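Local atomic coordinates of STING-associated CdnE c-di-GMP synthase (Flavobacteriaceae, PDB entry 6WT8), a protein that synthesises the cyclic dinucleotide c-di-GMP from nucleotide precursors, probably as the second messenger that activates a partner STING effector in CBASS anti-phage defence. Residues K245-I257 with N282-L296. Residues are numbered along the deposited sequence; the frame is centred on the assembly and turned at random.
Sequences KDIISNRRLKNMI and NAICYNIDVKKYEDL
Helix segments 253-257 and 282-287 approach to 9.5 Å between axes at 142°, roughly antiparallel, while Ser-249, in the turn leading into helix 253-257, and Glu-294, in the chain beyond 282-287, have CA atoms 4.7 Å apart. Arg-252 grips Leu-296 O side-on with two nitrogens, NE at 2.8 Å and NH2 at 3.0 Å, the oxygen lying near the guanidinium plane. Glu-294 O sits over the centre of one face of that group without bonding to it; Asn-250 ND2 takes this oxygen instead, from above the carbonyl plane. Asn-250, with positive phi, is the C-prime residue of the Schellman motif ending helix 235-248. With an alanine at Arg-252, Leu-296 O would probably lose both donors and the 293-296 turn its tie to the 250-252 corner. Met-256, on helix 253-257, lays CE 3.5 Å from Tyr-293 CZ in the chain beyond the other helix, and its selenium (selenomethionine) lies over the same ring face, a Met-aromatic contact. Leu-253 CD1 and Ile-257 CG1 both pack on Cys-285 CB. Lys-245, CG anti to its N (chi1 -167°), runs over the Tyr-286 ring, and NZ donates to Tyr-286 O at 2.8 Å. NZ also stands over that ring's face, 4.8 Å from the centroid and 3° off the normal, a cation-pi contact. Lysine, asparagine and arginine thus donate to backbone carbonyls around an apolar centre, tying the end of helix 278-287 and the irregular chain after it to the turn joining helices 235-248 and 253-266.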
loop_
_atom_site.group_PDB
_atom_site.type_symbol
_atom_site.label_atom_id
_atom_site.label_comp_id
_atom_site.label_asym_id
_atom_site.label_seq_id
_atom_site.Cartn_x
_atom_site.Cartn_y
_atom_site.Cartn_z
ATOM N N LYS A 245 10.884 5.992 0.269
ATOM C CA LYS A 245 10.894 7.090 -0.657
ATOM C C LYS A 245 10.146 8.314 -0.117
ATOM O O LYS A 245 10.499 9.443 -0.466
ATOM C CB LYS A 245 10.352 6.620 -2.019
ATOM C CG LYS A 245 10.660 7.690 -3.044
ATOM C CD LYS A 245 10.241 7.386 -4.450
ATOM C CE LYS A 245 11.308 6.851 -5.335
ATOM N NZ LYS A 245 11.171 7.679 -6.629
ATOM N N ASP A 246 9.186 8.114 0.813
ATOM C CA ASP A 246 8.569 9.285 1.420
ATOM C C ASP A 246 9.621 10.075 2.189
ATOM O O ASP A 246 9.656 11.311 2.112
ATOM C CB ASP A 246 7.421 8.873 2.348
ATOM C CG ASP A 246 6.677 10.106 2.889
ATOM O OD1 ASP A 246 6.025 10.806 2.092
ATOM O OD2 ASP A 246 6.786 10.442 4.074
ATOM N N ILE A 247 10.524 9.356 2.877
ATOM C CA ILE A 247 11.594 10.063 3.601
ATOM C C ILE A 247 12.511 10.796 2.618
ATOM O O ILE A 247 12.845 11.989 2.796
ATOM C CB ILE A 247 12.358 9.053 4.463
ATOM C CG1 ILE A 247 11.460 8.546 5.586
ATOM C CG2 ILE A 247 13.720 9.620 4.988
ATOM C CD1 ILE A 247 11.980 7.263 6.263
ATOM N N ILE A 248 12.952 10.093 1.564
ATOM C CA ILE A 248 13.806 10.727 0.560
ATOM C C ILE A 248 13.132 11.947 -0.060
ATOM O O ILE A 248 13.794 12.959 -0.328
ATOM C CB ILE A 248 14.232 9.714 -0.515
ATOM C CG1 ILE A 248 14.990 8.570 0.119
ATOM C CG2 ILE A 248 15.037 10.384 -1.638
ATOM C CD1 ILE A 248 15.284 7.398 -0.884
ATOM N N SER A 249 11.794 11.888 -0.273
ATOM C CA SER A 249 11.043 12.977 -0.872
ATOM C C SER A 249 10.800 14.162 0.057
ATOM O O SER A 249 10.039 15.049 -0.332
ATOM C CB SER A 249 9.684 12.439 -1.322
ATOM O OG SER A 249 8.785 12.315 -0.229
ATOM N N ASN A 250 11.425 14.212 1.238
ATOM C CA ASN A 250 11.133 15.258 2.243
ATOM C C ASN A 250 9.653 15.241 2.623
ATOM O O ASN A 250 8.989 16.275 2.793
ATOM C CB ASN A 250 11.541 16.679 1.758
ATOM C CG ASN A 250 12.988 16.808 1.471
ATOM O OD1 ASN A 250 13.836 16.078 1.972
ATOM N ND2 ASN A 250 13.298 17.857 0.688
ATOM N N ARG A 251 9.128 14.020 2.788
ATOM C CA ARG A 251 7.783 13.786 3.337
ATOM C C ARG A 251 6.711 14.401 2.453
ATOM O O ARG A 251 5.732 14.984 2.956
ATOM C CB ARG A 251 7.678 14.260 4.800
ATOM C CG ARG A 251 8.652 13.475 5.687
ATOM C CD ARG A 251 8.593 13.812 7.170
ATOM N NE ARG A 251 9.145 15.140 7.501
ATOM C CZ ARG A 251 9.327 15.583 8.745
ATOM N NH1 ARG A 251 8.971 14.825 9.794
ATOM N NH2 ARG A 251 9.829 16.776 8.932
ATOM N N ARG A 252 6.866 14.229 1.131
ATOM C CA ARG A 252 5.853 14.668 0.167
ATOM C C ARG A 252 5.176 13.531 -0.590
ATOM O O ARG A 252 4.035 13.739 -1.090
ATOM C CB ARG A 252 6.466 15.633 -0.854
ATOM C CG ARG A 252 6.545 17.073 -0.223
ATOM C CD ARG A 252 7.791 17.713 -0.617
ATOM N NE ARG A 252 7.828 19.149 -0.380
ATOM C CZ ARG A 252 8.481 19.734 0.648
ATOM N NH1 ARG A 252 8.987 19.001 1.635
ATOM N NH2 ARG A 252 8.585 21.075 0.685
ATOM N N LEU A 253 5.832 12.375 -0.743
ATOM C CA LEU A 253 5.277 11.312 -1.599
ATOM C C LEU A 253 3.923 10.860 -1.086
ATOM O O LEU A 253 2.972 10.719 -1.873
ATOM C CB LEU A 253 6.244 10.113 -1.637
ATOM C CG LEU A 253 5.659 8.848 -2.270
ATOM C CD1 LEU A 253 5.391 9.125 -3.741
ATOM C CD2 LEU A 253 6.662 7.697 -2.106
ATOM N N LYS A 254 3.815 10.587 0.202
ATOM C CA LYS A 254 2.526 10.098 0.728
ATOM C C LYS A 254 1.420 11.135 0.575
ATOM O O LYS A 254 0.248 10.761 0.327
ATOM C CB LYS A 254 2.639 9.703 2.195
ATOM C CG LYS A 254 3.499 8.438 2.340
ATOM C CD LYS A 254 3.624 8.118 3.866
ATOM C CE LYS A 254 4.591 7.002 4.136
ATOM N NZ LYS A 254 4.541 6.565 5.570
ATOM N N ASN A 255 1.748 12.422 0.701
ATOM C CA ASN A 255 0.730 13.443 0.484
ATOM C C ASN A 255 0.195 13.375 -0.945
ATOM O O ASN A 255 -1.026 13.477 -1.166
ATOM C CB ASN A 255 1.319 14.833 0.766
ATOM C CG ASN A 255 1.683 15.014 2.225
ATOM O OD1 ASN A 255 1.032 14.454 3.124
ATOM N ND2 ASN A 255 2.670 15.876 2.480
HETATM N N MSE A 256 1.078 13.106 -1.925
HETATM C CA MSE A 256 0.618 12.983 -3.333
HETATM C C MSE A 256 -0.253 11.739 -3.493
HETATM O O MSE A 256 -1.295 11.783 -4.196
HETATM C CB MSE A 256 1.777 12.924 -4.343
HETATM C CG MSE A 256 2.436 14.273 -4.382
HETATM SE SE MSE A 256 3.732 14.409 -5.924
HETATM C CE MSE A 256 4.689 12.655 -5.685
ATOM N N ILE A 257 0.133 10.632 -2.851
ATOM C CA ILE A 257 -0.659 9.404 -2.999
ATOM C C ILE A 257 -2.067 9.617 -2.447
ATOM O O ILE A 257 -3.085 9.247 -3.081
ATOM C CB ILE A 257 0.058 8.264 -2.273
ATOM C CG1 ILE A 257 1.269 7.852 -3.127
ATOM C CG2 ILE A 257 -0.906 7.024 -2.094
ATOM C CD1 ILE A 257 2.232 6.882 -2.434
ATOM N N ASN A 282 -0.105 4.237 -6.210
ATOM C CA ASN A 282 1.183 4.174 -5.510
ATOM C C ASN A 282 2.313 4.182 -6.523
ATOM O O ASN A 282 3.304 4.895 -6.361
ATOM C CB ASN A 282 1.301 2.895 -4.683
ATOM C CG ASN A 282 0.390 2.845 -3.471
ATOM O OD1 ASN A 282 -0.122 3.856 -3.013
ATOM N ND2 ASN A 282 0.177 1.613 -2.946
ATOM N N ALA A 283 2.206 3.315 -7.544
ATOM C CA ALA A 283 3.276 3.171 -8.539
ATOM C C ALA A 283 3.480 4.448 -9.358
ATOM O O ALA A 283 4.620 4.838 -9.636
ATOM C CB ALA A 283 2.951 1.987 -9.478
ATOM N N ILE A 284 2.390 5.121 -9.737
ATOM C CA ILE A 284 2.530 6.348 -10.533
ATOM C C ILE A 284 3.272 7.390 -9.700
ATOM O O ILE A 284 4.175 8.109 -10.189
ATOM C CB ILE A 284 1.145 6.850 -10.969
ATOM C CG1 ILE A 284 0.585 5.874 -12.017
ATOM C CG2 ILE A 284 1.224 8.333 -11.451
ATOM C CD1 ILE A 284 -0.961 6.083 -12.297
ATOM N N CYS A 285 2.868 7.540 -8.429
ATOM C CA CYS A 285 3.524 8.572 -7.602
ATOM C C CYS A 285 4.961 8.209 -7.283
ATOM O O CYS A 285 5.843 9.081 -7.293
ATOM C CB CYS A 285 2.730 8.820 -6.331
ATOM S SG CYS A 285 1.102 9.563 -6.635
ATOM N N TYR A 286 5.213 6.933 -7.010
ATOM C CA TYR A 286 6.540 6.459 -6.652
ATOM C C TYR A 286 7.498 6.638 -7.817
ATOM O O TYR A 286 8.720 6.756 -7.618
ATOM C CB TYR A 286 6.406 4.975 -6.240
ATOM C CG TYR A 286 7.676 4.315 -5.778
ATOM C CD1 TYR A 286 8.082 4.398 -4.487
ATOM C CD2 TYR A 286 8.445 3.588 -6.672
ATOM C CE1 TYR A 286 9.252 3.763 -4.081
ATOM C CE2 TYR A 286 9.626 2.946 -6.275
ATOM C CZ TYR A 286 10.016 3.064 -4.964
ATOM O OH TYR A 286 11.170 2.447 -4.540
ATOM N N ASN A 287 6.978 6.598 -9.052
ATOM C CA ASN A 287 7.870 6.665 -10.192
ATOM C C ASN A 287 8.335 8.108 -10.480
ATOM O O ASN A 287 9.279 8.295 -11.261
ATOM C CB ASN A 287 7.144 6.012 -11.378
ATOM C CG ASN A 287 7.920 6.091 -12.672
ATOM O OD1 ASN A 287 7.488 6.771 -13.604
ATOM N ND2 ASN A 287 9.037 5.458 -12.706
ATOM N N ILE A 288 7.706 9.125 -9.870
ATOM C CA ILE A 288 8.112 10.504 -10.124
ATOM C C ILE A 288 9.499 10.735 -9.520
ATOM O O ILE A 288 9.791 10.307 -8.398
ATOM C CB ILE A 288 7.056 11.486 -9.558
ATOM C CG1 ILE A 288 5.719 11.292 -10.294
ATOM C CG2 ILE A 288 7.483 12.956 -9.739
ATOM C CD1 ILE A 288 4.524 12.083 -9.747
ATOM N N ASP A 289 10.360 11.444 -10.258
ATOM C CA ASP A 289 11.726 11.703 -9.810
ATOM C C ASP A 289 11.666 12.635 -8.614
ATOM O O ASP A 289 11.112 13.730 -8.738
ATOM C CB ASP A 289 12.508 12.344 -10.966
ATOM C CG ASP A 289 13.957 12.752 -10.596
ATOM O OD1 ASP A 289 14.427 12.699 -9.418
ATOM O OD2 ASP A 289 14.657 13.162 -11.557
ATOM N N VAL A 290 12.232 12.220 -7.458
ATOM C CA VAL A 290 12.078 13.045 -6.259
ATOM C C VAL A 290 12.662 14.430 -6.438
ATOM O O VAL A 290 12.201 15.378 -5.792
ATOM C CB VAL A 290 12.695 12.429 -4.991
ATOM C CG1 VAL A 290 11.875 11.250 -4.518
ATOM C CG2 VAL A 290 14.217 12.124 -5.179
ATOM N N LYS A 291 13.706 14.583 -7.267
ATOM C CA LYS A 291 14.304 15.913 -7.387
ATOM C C LYS A 291 13.328 16.919 -7.983
ATOM O O LYS A 291 13.520 18.134 -7.820
ATOM C CB LYS A 291 15.591 15.871 -8.215
ATOM C CG LYS A 291 16.633 15.032 -7.533
ATOM C CD LYS A 291 18.051 15.447 -7.915
ATOM C CE LYS A 291 18.992 15.061 -6.798
ATOM N NZ LYS A 291 18.899 13.590 -6.561
ATOM N N LYS A 292 12.300 16.448 -8.681
ATOM C CA LYS A 292 11.352 17.369 -9.282
ATOM C C LYS A 292 10.396 17.956 -8.279
ATOM O O LYS A 292 9.828 19.001 -8.568
ATOM C CB LYS A 292 10.555 16.681 -10.378
ATOM C CG LYS A 292 11.493 16.252 -11.513
ATOM C CD LYS A 292 10.717 15.528 -12.584
ATOM C CE LYS A 292 11.681 15.045 -13.702
ATOM N NZ LYS A 292 11.052 14.126 -14.683
ATOM N N TYR A 293 10.258 17.352 -7.090
ATOM C CA TYR A 293 9.232 17.836 -6.193
ATOM C C TYR A 293 9.603 17.886 -4.708
ATOM O O TYR A 293 8.792 18.401 -3.921
ATOM C CB TYR A 293 7.955 16.993 -6.372
ATOM C CG TYR A 293 8.006 15.567 -5.863
ATOM C CD1 TYR A 293 8.462 14.523 -6.675
ATOM C CD2 TYR A 293 7.650 15.293 -4.544
ATOM C CE1 TYR A 293 8.475 13.204 -6.181
ATOM C CE2 TYR A 293 7.619 14.030 -4.067
ATOM C CZ TYR A 293 8.065 13.003 -4.879
ATOM O OH TYR A 293 8.088 11.710 -4.359
ATOM N N GLU A 294 10.769 17.370 -4.285
ATOM C CA GLU A 294 11.033 17.285 -2.857
ATOM C C GLU A 294 11.115 18.642 -2.162
ATOM O O GLU A 294 10.978 18.687 -0.929
ATOM C CB GLU A 294 12.310 16.509 -2.603
ATOM C CG GLU A 294 13.579 17.229 -3.069
ATOM C CD GLU A 294 14.773 16.336 -2.813
ATOM O OE1 GLU A 294 14.834 15.287 -3.478
ATOM O OE2 GLU A 294 15.584 16.632 -1.910
ATOM N N ASP A 295 11.301 19.744 -2.897
ATOM C CA ASP A 295 11.367 21.057 -2.248
ATOM C C ASP A 295 10.193 21.934 -2.641
ATOM O O ASP A 295 10.196 23.138 -2.350
ATOM C CB ASP A 295 12.690 21.751 -2.576
ATOM C CG ASP A 295 13.864 21.072 -1.907
ATOM O OD1 ASP A 295 13.733 20.681 -0.727
ATOM O OD2 ASP A 295 14.942 20.999 -2.546
ATOM N N LEU A 296 9.188 21.369 -3.273
ATOM C CA LEU A 296 8.042 22.182 -3.673
ATOM C C LEU A 296 7.054 22.352 -2.522
ATOM O O LEU A 296 6.813 21.424 -1.735
ATOM C CB LEU A 296 7.303 21.519 -4.837
ATOM C CG LEU A 296 8.051 21.596 -6.183
ATOM C CD1 LEU A 296 7.132 20.955 -7.221
ATOM C CD2 LEU A 296 8.317 23.000 -6.582
HETATM O O HOH W 1 13.444 9.615 -7.577
HETATM O O HOH W 2 16.255 13.717 -0.536
HETATM O O HOH W 3 15.767 19.521 0.445
#